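PDB 6QIX: P43 from Trichuris muris, which is the major secreted protein of a parasitic whipworm, tethers to matrix and inhibits interleukin-13 function. Local coordinates for residues P115-F123 and E298-A306; K256-K266 and W316-Q327. One frame throughout, in Å; residues are numbered along the deposited sequence.

Interaction 1 of 2, residues P115-F123 and E298-A306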
loop_
_atom_site.group_PDB
_atom_site.type_symbol
_atom_site.label_atom_id
_atom_site.label_comp_id
_atom_site.label_asym_id
_atom_site.label_seq_id
_atom_site.Cartn_x
_atom_site.Cartn_y
_atom_site.Cartn_z
ATOM N N PRO A 115 5.180 -13.672 -4.915
ATOM C CA PRO A 115 4.196 -14.650 -4.424
ATOM C C PRO A 115 2.816 -14.021 -4.275
ATOM O O PRO A 115 2.666 -12.960 -3.665
ATOM C CB PRO A 115 4.771 -15.100 -3.066
ATOM C CG PRO A 115 6.262 -14.817 -3.157
ATOM C CD PRO A 115 6.429 -13.652 -4.144
ATOM N N HIS A 116 1.815 -14.649 -4.903
ATOM C CA HIS A 116 0.416 -14.252 -4.744
ATOM C C HIS A 116 0.055 -12.976 -5.473
ATOM O O HIS A 116 -1.095 -12.817 -5.895
ATOM C CB HIS A 116 0.070 -14.071 -3.258
ATOM C CG HIS A 116 0.431 -15.261 -2.434
ATOM N ND1 HIS A 116 -0.171 -16.483 -2.606
ATOM C CD2 HIS A 116 1.358 -15.428 -1.470
ATOM C CE1 HIS A 116 0.377 -17.362 -1.789
ATOM N NE2 HIS A 116 1.312 -16.749 -1.089
ATOM N N LEU A 117 0.989 -12.031 -5.560
ATOM C CA LEU A 117 0.696 -10.728 -6.164
ATOM C C LEU A 117 1.104 -10.654 -7.638
ATOM O O LEU A 117 0.675 -9.729 -8.362
ATOM C CB LEU A 117 1.407 -9.624 -5.368
ATOM C CG LEU A 117 0.668 -8.961 -4.209
ATOM C CD1 LEU A 117 -0.031 -9.882 -3.281
ATOM C CD2 LEU A 117 1.676 -8.053 -3.418
ATOM N N GLY A 118 1.942 -11.577 -8.098
ATOM C CA GLY A 118 2.341 -11.537 -9.499
ATOM C C GLY A 118 3.190 -10.314 -9.767
ATOM O O GLY A 118 4.099 -9.994 -8.999
ATOM N N CYS A 119 2.897 -9.574 -10.837
ATOM C CA CYS A 119 3.698 -8.389 -11.129
ATOM C C CYS A 119 3.117 -7.228 -10.323
ATOM O O CYS A 119 2.433 -6.329 -10.830
ATOM C CB CYS A 119 3.750 -8.141 -12.637
ATOM S SG CYS A 119 4.602 -9.560 -13.491
ATOM N N GLY A 120 3.410 -7.251 -9.030
ATOM C CA GLY A 120 2.746 -6.361 -8.096
ATOM C C GLY A 120 3.536 -5.135 -7.687
ATOM O O GLY A 120 3.168 -4.471 -6.716
ATOM N N TYR A 121 4.594 -4.789 -8.427
ATOM C CA TYR A 121 5.491 -3.726 -7.976
ATOM C C TYR A 121 4.824 -2.360 -7.876
ATOM O O TYR A 121 5.319 -1.488 -7.147
ATOM C CB TYR A 121 6.676 -3.669 -8.918
ATOM C CG TYR A 121 7.466 -4.949 -8.832
ATOM C CD1 TYR A 121 8.406 -5.103 -7.833
ATOM C CD2 TYR A 121 7.231 -6.011 -9.681
ATOM C CE1 TYR A 121 9.131 -6.225 -7.696
ATOM C CE2 TYR A 121 7.995 -7.199 -9.574
ATOM C CZ TYR A 121 8.941 -7.291 -8.575
ATOM O OH TYR A 121 9.684 -8.422 -8.401
ATOM N N ALA A 122 3.713 -2.151 -8.556
ATOM C CA ALA A 122 3.048 -0.852 -8.470
ATOM C C ALA A 122 2.280 -0.630 -7.182
ATOM O O ALA A 122 1.993 0.534 -6.846
ATOM C CB ALA A 122 2.062 -0.657 -9.623
ATOM N N PHE A 123 1.917 -1.678 -6.458
ATOM C CA PHE A 123 1.062 -1.465 -5.285
ATOM C C PHE A 123 1.621 -2.063 -4.003
ATOM O O PHE A 123 0.991 -1.899 -2.936
ATOM C CB PHE A 123 -0.364 -1.995 -5.550
ATOM C CG PHE A 123 -0.405 -3.388 -6.108
ATOM C CD1 PHE A 123 -0.410 -4.480 -5.254
ATOM C CD2 PHE A 123 -0.435 -3.596 -7.480
ATOM C CE1 PHE A 123 -0.418 -5.744 -5.743
ATOM C CE2 PHE A 123 -0.452 -4.873 -7.992
ATOM C CZ PHE A 123 -0.460 -5.955 -7.115
ATOM N N GLU A 298 -3.964 -15.066 1.249
ATOM C CA GLU A 298 -3.283 -15.620 0.094
ATOM C C GLU A 298 -4.293 -16.062 -0.952
ATOM O O GLU A 298 -4.087 -15.858 -2.155
ATOM C CB GLU A 298 -2.381 -16.783 0.529
ATOM C CG GLU A 298 -1.136 -16.289 1.223
ATOM C CD GLU A 298 -0.400 -17.382 1.936
ATOM O OE1 GLU A 298 -0.901 -18.522 1.924
ATOM O OE2 GLU A 298 0.674 -17.104 2.509
ATOM N N LYS A 299 -5.407 -16.640 -0.502
ATOM C CA LYS A 299 -6.426 -17.102 -1.429
ATOM C C LYS A 299 -7.046 -15.923 -2.171
ATOM O O LYS A 299 -7.196 -15.959 -3.398
ATOM C CB LYS A 299 -7.480 -17.915 -0.674
ATOM C CG LYS A 299 -8.694 -18.289 -1.519
ATOM C CD LYS A 299 -8.332 -19.272 -2.592
ATOM C CE LYS A 299 -9.506 -20.185 -2.954
ATOM N NZ LYS A 299 -9.015 -21.290 -3.827
ATOM N N ILE A 300 -7.394 -14.855 -1.447
ATOM C CA ILE A 300 -8.002 -13.700 -2.112
ATOM C C ILE A 300 -7.073 -13.128 -3.186
ATOM O O ILE A 300 -7.517 -12.791 -4.293
ATOM C CB ILE A 300 -8.397 -12.626 -1.087
ATOM C CG1 ILE A 300 -9.559 -13.100 -0.214
ATOM C CG2 ILE A 300 -8.805 -11.338 -1.825
ATOM C CD1 ILE A 300 -9.645 -12.386 1.133
ATOM N N TRP A 301 -5.772 -13.014 -2.887
ATOM C CA TRP A 301 -4.823 -12.490 -3.872
ATOM C C TRP A 301 -4.584 -13.474 -5.003
ATOM O O TRP A 301 -4.512 -13.063 -6.171
ATOM C CB TRP A 301 -3.525 -12.114 -3.175
ATOM C CG TRP A 301 -3.649 -10.752 -2.546
ATOM C CD1 TRP A 301 -3.893 -10.442 -1.235
ATOM C CD2 TRP A 301 -3.604 -9.507 -3.250
ATOM N NE1 TRP A 301 -3.975 -9.075 -1.085
ATOM C CE2 TRP A 301 -3.824 -8.477 -2.312
ATOM C CE3 TRP A 301 -3.431 -9.167 -4.591
ATOM C CZ2 TRP A 301 -3.817 -7.119 -2.676
ATOM C CZ3 TRP A 301 -3.414 -7.820 -4.943
ATOM C CH2 TRP A 301 -3.573 -6.815 -3.985
ATOM N N ASP A 302 -4.494 -14.771 -4.710
ATOM C CA ASP A 302 -4.360 -15.729 -5.803
ATOM C C ASP A 302 -5.539 -15.595 -6.756
ATOM O O ASP A 302 -5.367 -15.606 -7.992
ATOM C CB ASP A 302 -4.286 -17.165 -5.249
ATOM C CG ASP A 302 -2.918 -17.515 -4.645
ATOM O OD1 ASP A 302 -1.931 -16.801 -4.908
ATOM O OD2 ASP A 302 -2.824 -18.510 -3.870
ATOM N N ASP A 303 -6.753 -15.479 -6.196
ATOM C CA ASP A 303 -7.949 -15.376 -7.026
ATOM C C ASP A 303 -7.970 -14.070 -7.820
ATOM O O ASP A 303 -8.334 -14.064 -9.009
ATOM C CB ASP A 303 -9.193 -15.507 -6.158
ATOM C CG ASP A 303 -9.362 -16.930 -5.598
ATOM O OD1 ASP A 303 -10.210 -17.126 -4.697
ATOM O OD2 ASP A 303 -8.649 -17.858 -6.062
ATOM N N PHE A 304 -7.571 -12.959 -7.194
ATOM C CA PHE A 304 -7.508 -11.693 -7.921
ATOM C C PHE A 304 -6.506 -11.775 -9.071
ATOM O O PHE A 304 -6.775 -11.322 -10.193
ATOM C CB PHE A 304 -7.130 -10.526 -6.987
ATOM C CG PHE A 304 -6.761 -9.285 -7.756
ATOM C CD1 PHE A 304 -7.749 -8.555 -8.407
ATOM C CD2 PHE A 304 -5.435 -8.888 -7.884
ATOM C CE1 PHE A 304 -7.433 -7.430 -9.192
ATOM C CE2 PHE A 304 -5.106 -7.771 -8.675
ATOM C CZ PHE A 304 -6.097 -7.025 -9.319
ATOM N N THR A 305 -5.310 -12.292 -8.790
ATOM C CA THR A 305 -4.270 -12.327 -9.820
ATOM C C THR A 305 -4.708 -13.185 -11.003
ATOM O O THR A 305 -4.578 -12.772 -12.177
ATOM C CB THR A 305 -2.967 -12.822 -9.175
ATOM O OG1 THR A 305 -2.579 -11.896 -8.128
ATOM C CG2 THR A 305 -1.839 -12.991 -10.171
ATOM N N ALA A 306 -5.283 -14.358 -10.711
ATOM C CA ALA A 306 -5.858 -15.185 -11.769
ATOM C C ALA A 306 -6.983 -14.467 -12.518
ATOM O O ALA A 306 -7.065 -14.552 -13.753
ATOM C CB ALA A 306 -6.373 -16.482 -11.164
HETATM O O HOH W 1 -1.939 -9.256 -8.843
#

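Interaction 2 of 2, residues K256-K266 and W316-Q327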
loop_
_atom_site.group_PDB
_atom_site.type_symbol
_atom_site.label_atom_id
_atom_site.label_comp_id
_atom_site.label_asym_id
_atom_site.label_seq_id
_atom_site.Cartn_x
_atom_site.Cartn_y
_atom_site.Cartn_z
ATOM N N LYS A 256 -11.869 6.637 -18.469
ATOM C CA LYS A 256 -11.111 7.006 -19.647
ATOM C C LYS A 256 -10.037 5.942 -19.816
ATOM O O LYS A 256 -9.428 5.530 -18.829
ATOM C CB LYS A 256 -10.477 8.398 -19.535
ATOM C CG LYS A 256 -9.992 8.922 -20.913
ATOM C CD LYS A 256 -9.352 10.289 -20.791
ATOM C CE LYS A 256 -8.724 10.715 -22.117
ATOM N NZ LYS A 256 -8.322 12.144 -22.065
ATOM N N ASP A 257 -9.804 5.497 -21.050
ATOM C CA ASP A 257 -8.814 4.446 -21.212
ATOM C C ASP A 257 -7.473 4.900 -20.643
ATOM O O ASP A 257 -7.048 6.046 -20.840
ATOM C CB ASP A 257 -8.658 4.063 -22.680
ATOM C CG ASP A 257 -7.733 2.862 -22.871
ATOM O OD1 ASP A 257 -7.944 1.837 -22.178
ATOM O OD2 ASP A 257 -6.792 2.950 -23.698
ATOM N N GLY A 258 -6.809 3.990 -19.921
ATOM C CA GLY A 258 -5.532 4.267 -19.311
ATOM C C GLY A 258 -5.641 4.901 -17.947
ATOM O O GLY A 258 -4.609 5.149 -17.307
ATOM N N CYS A 259 -6.860 5.131 -17.463
ATOM C CA CYS A 259 -7.074 5.903 -16.243
ATOM C C CYS A 259 -8.038 5.156 -15.339
ATOM O O CYS A 259 -9.232 5.063 -15.656
ATOM C CB CYS A 259 -7.661 7.289 -16.558
ATOM S SG CYS A 259 -6.724 8.311 -17.738
ATOM N N PHE A 260 -7.565 4.721 -14.175
ATOM C CA PHE A 260 -8.492 4.039 -13.292
ATOM C C PHE A 260 -9.315 5.092 -12.558
ATOM O O PHE A 260 -8.753 6.074 -12.091
ATOM C CB PHE A 260 -7.724 3.178 -12.264
ATOM C CG PHE A 260 -8.581 2.213 -11.534
ATOM C CD1 PHE A 260 -8.962 1.028 -12.135
ATOM C CD2 PHE A 260 -8.991 2.486 -10.231
ATOM C CE1 PHE A 260 -9.730 0.120 -11.458
ATOM C CE2 PHE A 260 -9.810 1.607 -9.559
ATOM C CZ PHE A 260 -10.159 0.410 -10.166
ATOM N N PRO A 261 -10.619 4.884 -12.387
ATOM C CA PRO A 261 -11.487 5.978 -11.917
ATOM C C PRO A 261 -11.573 6.216 -10.413
ATOM O O PRO A 261 -12.043 7.294 -10.011
ATOM C CB PRO A 261 -12.871 5.561 -12.431
ATOM C CG PRO A 261 -12.784 4.061 -12.429
ATOM C CD PRO A 261 -11.406 3.741 -12.886
ATOM N N LEU A 262 -11.195 5.262 -9.561
ATOM C CA LEU A 262 -11.435 5.394 -8.120
ATOM C C LEU A 262 -10.158 5.154 -7.334
ATOM O O LEU A 262 -9.490 4.131 -7.518
ATOM C CB LEU A 262 -12.482 4.405 -7.664
ATOM C CG LEU A 262 -12.930 4.535 -6.217
ATOM C CD1 LEU A 262 -13.660 5.862 -6.006
ATOM C CD2 LEU A 262 -13.800 3.343 -5.909
ATOM N N LYS A 263 -9.843 6.078 -6.449
ATOM C CA LYS A 263 -8.715 6.003 -5.540
ATOM C C LYS A 263 -9.288 5.961 -4.125
ATOM O O LYS A 263 -10.240 6.705 -3.834
ATOM C CB LYS A 263 -7.848 7.239 -5.730
ATOM C CG LYS A 263 -6.410 7.076 -5.442
ATOM C CD LYS A 263 -5.840 8.410 -4.927
ATOM C CE LYS A 263 -5.792 9.462 -6.036
ATOM N NZ LYS A 263 -4.411 10.057 -6.210
ATOM N N LEU A 264 -8.766 5.064 -3.281
ATOM C CA LEU A 264 -9.295 4.902 -1.925
ATOM C C LEU A 264 -8.199 5.123 -0.890
ATOM O O LEU A 264 -7.069 4.614 -1.045
ATOM C CB LEU A 264 -9.849 3.517 -1.683
ATOM C CG LEU A 264 -11.160 2.950 -2.172
ATOM C CD1 LEU A 264 -11.469 1.658 -1.358
ATOM C CD2 LEU A 264 -12.241 3.979 -2.098
ATOM N N GLY A 265 -8.552 5.840 0.188
ATOM C CA GLY A 265 -7.687 5.942 1.345
ATOM C C GLY A 265 -8.346 5.247 2.514
ATOM O O GLY A 265 -9.563 5.058 2.524
ATOM N N LYS A 266 -7.534 4.814 3.479
ATOM C CA LYS A 266 -8.025 4.092 4.642
ATOM C C LYS A 266 -7.550 4.747 5.922
ATOM O O LYS A 266 -6.506 5.398 5.972
ATOM C CB LYS A 266 -7.569 2.643 4.528
ATOM C CG LYS A 266 -7.431 1.880 5.680
ATOM C CD LYS A 266 -6.707 0.540 5.429
ATOM C CE LYS A 266 -7.181 -0.407 6.571
ATOM N NZ LYS A 266 -6.711 -1.758 6.354
ATOM N N TRP A 316 -2.904 -0.779 -15.887
ATOM C CA TRP A 316 -3.468 0.362 -15.138
ATOM C C TRP A 316 -4.756 -0.027 -14.419
ATOM O O TRP A 316 -5.077 0.498 -13.328
ATOM C CB TRP A 316 -3.708 1.561 -16.069
ATOM C CG TRP A 316 -4.679 1.308 -17.221
ATOM C CD1 TRP A 316 -4.361 0.958 -18.532
ATOM C CD2 TRP A 316 -6.104 1.382 -17.160
ATOM N NE1 TRP A 316 -5.510 0.784 -19.260
ATOM C CE2 TRP A 316 -6.593 1.049 -18.448
ATOM C CE3 TRP A 316 -7.021 1.700 -16.132
ATOM C CZ2 TRP A 316 -7.967 1.021 -18.742
ATOM C CZ3 TRP A 316 -8.368 1.672 -16.404
ATOM C CH2 TRP A 316 -8.840 1.337 -17.735
ATOM N N LYS A 317 -5.488 -0.965 -15.000
ATOM C CA LYS A 317 -6.722 -1.425 -14.395
ATOM C C LYS A 317 -6.435 -2.437 -13.289
ATOM O O LYS A 317 -7.016 -2.348 -12.196
ATOM C CB LYS A 317 -7.637 -1.999 -15.467
ATOM C CG LYS A 317 -8.998 -2.425 -14.924
ATOM C CD LYS A 317 -9.884 -3.048 -15.975
ATOM C CE LYS A 317 -10.140 -2.116 -17.128
ATOM N NZ LYS A 317 -11.503 -2.330 -17.691
ATOM N N ARG A 318 -5.538 -3.407 -13.560
ATOM C CA ARG A 318 -5.089 -4.320 -12.503
ATOM C C ARG A 318 -4.578 -3.549 -11.285
ATOM O O ARG A 318 -4.923 -3.863 -10.137
ATOM C CB ARG A 318 -3.998 -5.225 -13.070
ATOM C CG ARG A 318 -3.505 -6.348 -12.151
ATOM C CD ARG A 318 -2.307 -5.922 -11.222
ATOM N NE ARG A 318 -1.266 -5.234 -11.980
ATOM C CZ ARG A 318 -0.396 -5.823 -12.789
ATOM N NH1 ARG A 318 -0.414 -7.132 -12.951
ATOM N NH2 ARG A 318 0.460 -5.092 -13.491
ATOM N N ASP A 319 -3.721 -2.551 -11.517
ATOM C CA ASP A 319 -3.138 -1.786 -10.417
ATOM C C ASP A 319 -4.217 -1.042 -9.635
ATOM O O ASP A 319 -4.193 -0.984 -8.385
ATOM C CB ASP A 319 -2.104 -0.801 -10.972
ATOM C CG ASP A 319 -0.827 -1.495 -11.479
ATOM O OD1 ASP A 319 -0.644 -2.684 -11.090
ATOM O OD2 ASP A 319 -0.013 -0.847 -12.216
ATOM N N GLY A 320 -5.181 -0.481 -10.346
ATOM C CA GLY A 320 -6.222 0.263 -9.653
ATOM C C GLY A 320 -7.030 -0.611 -8.720
ATOM O O GLY A 320 -7.302 -0.222 -7.600
ATOM N N TYR A 321 -7.439 -1.809 -9.183
ATOM C CA TYR A 321 -8.123 -2.739 -8.304
ATOM C C TYR A 321 -7.206 -3.183 -7.177
ATOM O O TYR A 321 -7.631 -3.288 -6.009
ATOM C CB TYR A 321 -8.609 -3.959 -9.084
ATOM C CG TYR A 321 -9.911 -3.788 -9.821
ATOM C CD1 TYR A 321 -11.105 -3.538 -9.150
ATOM C CD2 TYR A 321 -9.955 -3.889 -11.209
ATOM C CE1 TYR A 321 -12.293 -3.386 -9.833
ATOM C CE2 TYR A 321 -11.146 -3.729 -11.910
ATOM C CZ TYR A 321 -12.306 -3.494 -11.217
ATOM O OH TYR A 321 -13.495 -3.347 -11.913
ATOM N N ALA A 322 -5.940 -3.462 -7.496
ATOM C CA ALA A 322 -5.061 -4.030 -6.483
ATOM C C ALA A 322 -4.831 -3.021 -5.355
ATOM O O ALA A 322 -4.693 -3.406 -4.202
ATOM C CB ALA A 322 -3.737 -4.458 -7.109
ATOM N N LYS A 323 -4.705 -1.725 -5.682
ATOM C CA LYS A 323 -4.506 -0.731 -4.630
ATOM C C LYS A 323 -5.672 -0.709 -3.656
ATOM O O LYS A 323 -5.464 -0.508 -2.444
ATOM C CB LYS A 323 -4.266 0.659 -5.249
ATOM C CG LYS A 323 -2.895 0.771 -5.921
ATOM C CD LYS A 323 -2.739 2.087 -6.668
ATOM C CE LYS A 323 -1.594 2.101 -7.544
ATOM N NZ LYS A 323 -1.511 3.461 -8.231
ATOM N N MET A 324 -6.895 -0.918 -4.147
ATOM C CA MET A 324 -8.051 -1.020 -3.258
ATOM C C MET A 324 -7.978 -2.305 -2.423
ATOM O O MET A 324 -8.193 -2.281 -1.200
ATOM C CB MET A 324 -9.353 -0.967 -4.083
ATOM C CG MET A 324 -9.562 0.316 -4.901
ATOM S SD MET A 324 -11.067 0.294 -5.942
ATOM C CE MET A 324 -12.364 0.506 -4.719
ATOM N N LEU A 325 -7.653 -3.428 -3.067
ATOM C CA LEU A 325 -7.573 -4.716 -2.359
ATOM C C LEU A 325 -6.521 -4.664 -1.254
ATOM O O LEU A 325 -6.698 -5.290 -0.191
ATOM C CB LEU A 325 -7.305 -5.828 -3.380
ATOM C CG LEU A 325 -7.708 -7.250 -3.065
ATOM C CD1 LEU A 325 -9.199 -7.352 -2.812
ATOM C CD2 LEU A 325 -7.309 -8.182 -4.211
ATOM N N MET A 326 -5.426 -3.926 -1.471
ATOM C CA MET A 326 -4.435 -3.766 -0.408
ATOM C C MET A 326 -5.004 -3.130 0.861
ATOM O O MET A 326 -4.324 -3.165 1.885
ATOM C CB MET A 326 -3.213 -2.937 -0.871
ATOM C CG MET A 326 -2.357 -3.715 -1.852
ATOM S SD MET A 326 -1.390 -4.993 -1.285
ATOM C CE MET A 326 -0.314 -4.176 -0.127
ATOM N N GLN A 327 -6.163 -2.481 0.779
ATOM C CA GLN A 327 -6.733 -1.801 1.940
ATOM C C GLN A 327 -7.512 -2.745 2.830
ATOM O O GLN A 327 -7.918 -2.350 3.926
ATOM C CB GLN A 327 -7.659 -0.659 1.517
ATOM C CG GLN A 327 -7.067 0.288 0.537
ATOM C CD GLN A 327 -5.745 0.819 0.940
ATOM O OE1 GLN A 327 -5.527 1.212 2.092
ATOM N NE2 GLN A 327 -4.832 0.893 -0.036
HETATM O O HOH W 2 -5.675 0.151 -21.914
HETATM O O HOH W 3 -7.336 2.558 -6.928
HETATM O O HOH W 4 -4.638 3.952 2.546
#

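Interaction 1 of 2, residues P115-F123 and E298-A306
The imidazole of His116 lies over the aliphatic part of Glu298, with Glu298 CG 3.6 Å from the ring centroid and only 20° off the ring normal, a CH-pi contact. At its edge the same ring makes a His-carboxylate hydrogen bond: His116 ND1 donates to Asp302 OD1 over 2.9 Å, at an N-H...O angle of 161°. The acceptor lies close to the imidazole plane and is approached on its syn side, though tilted well out of the carboxylate plane. The ring thus takes Glu298 on a face and Asp302, one turn further along helix 292-310, at its edge. The Asp302 carboxylate, with that of Glu298 nearby, would probably favour a protonated imidazole, although Glu298 also has a long, weak ion pair with Arg294.

This loop, which follows strand 109-112, carries a classic beta bulge in which Leu117 and Gly118 both face Leu114. Gly118 has a positive phi and passes close to Thr305. Beyond it, Cys119 is the centre of an inverse gamma turn and is joined to Cys164 by a disulfide. Next along the loop from His116, the contact turns apolar. Leu117 CD1 sits over one face of the Trp301 indole, 3.6 Å from Trp301 CD2. Phe123 meets the far end of that indole with its plane nearly parallel, at 11°, but slid so far that the rings barely overlap; Phe123 CE1 and Trp301 CZ3 are 3.7 Å apart. Met326, from 316-327, also packs on Trp301.

Thr305 closes the polar side. Its OG1 lies 2.8 Å from His116 O and 3.0 Å from Trp301 O, two carbonyl oxygens within reach of the one hydroxyl proton, which can serve only one of them well. A water donates to Thr305 OG1 and, at 2.7 Å, to Leu117 O.

Interaction 2 of 2, residues K256-K266 and W316-Q327
The phenyl ring of Phe260 lies flat on the bare backbone of helix 315-325: Gly320 CA sits 3.5 Å from the ring centroid, almost on the ring normal, while Pro261 CD covers the opposite face. Phe260 reaches this place with CG anti to its backbone N (chi1 -167°). Its CE1 edge points into the face of Tyr321 in a T-shaped pair, with planes at 71°. In the conformer of Met324 described here, SD approaches the rim 4.0 Å from Phe260 CE2, a Met-aromatic contact.

A second peptide-on-ring contact lies one turn earlier in the helix. Trp316, its CG wedged between backbone N and carbonyl carbon (chi1 60°), turns one indole face to Gly258, whose CA stands 3.4 Å from the centroid of the five-membered ring. Gly258 belongs to a type II turn from Lys256 to Cys259, and a water bridges Trp316 NE1 to Asp257 OD1.

Further along, the same Met324 conformer places CE against Leu262 CD2 and Leu264 CD1. The final grip is polar. Lys266 NZ donates to the main-chain O of Gln327 over 2.8 Å from above the carbonyl plane. The side-chain amide of Gln327 gives NE2 to Lys323 O at 2.9 Å and to Glu126, while OE1 accepts from Gln130 and a water. Lys266 makes a cation-pi contact with Phe246 as well.

Strand 262-268 thus lays one face along helix 315-325, with strand 246-252 as its antiparallel partner: a two-stranded beta ribbon packed on a helix, with Cys216 of helix 205-216 packing on the same two leucines.

Both contacts are partly buried, and they meet along helix 315-325, which follows helix 292-310 in the chain. In interaction 1 the loop of 115-123 docks on helix 292-310; its outer part is polar, built on a His-carboxylate bond, and its inner part is apolar, Leu117 and Phe123 on Trp301. Interaction 2 buries more surface, 704 against 403 Å², largely through aromatic rings laid on glycine backbone, with a methionine and leucines beside them and its direct polar bond at the far end. They touch where Ala122 packs against Asp319, Phe123 against Ala322 and Phe304 against the Arg318 carbonyl, so helix 315-325 lies between the beta ribbon and the 115-123 loop.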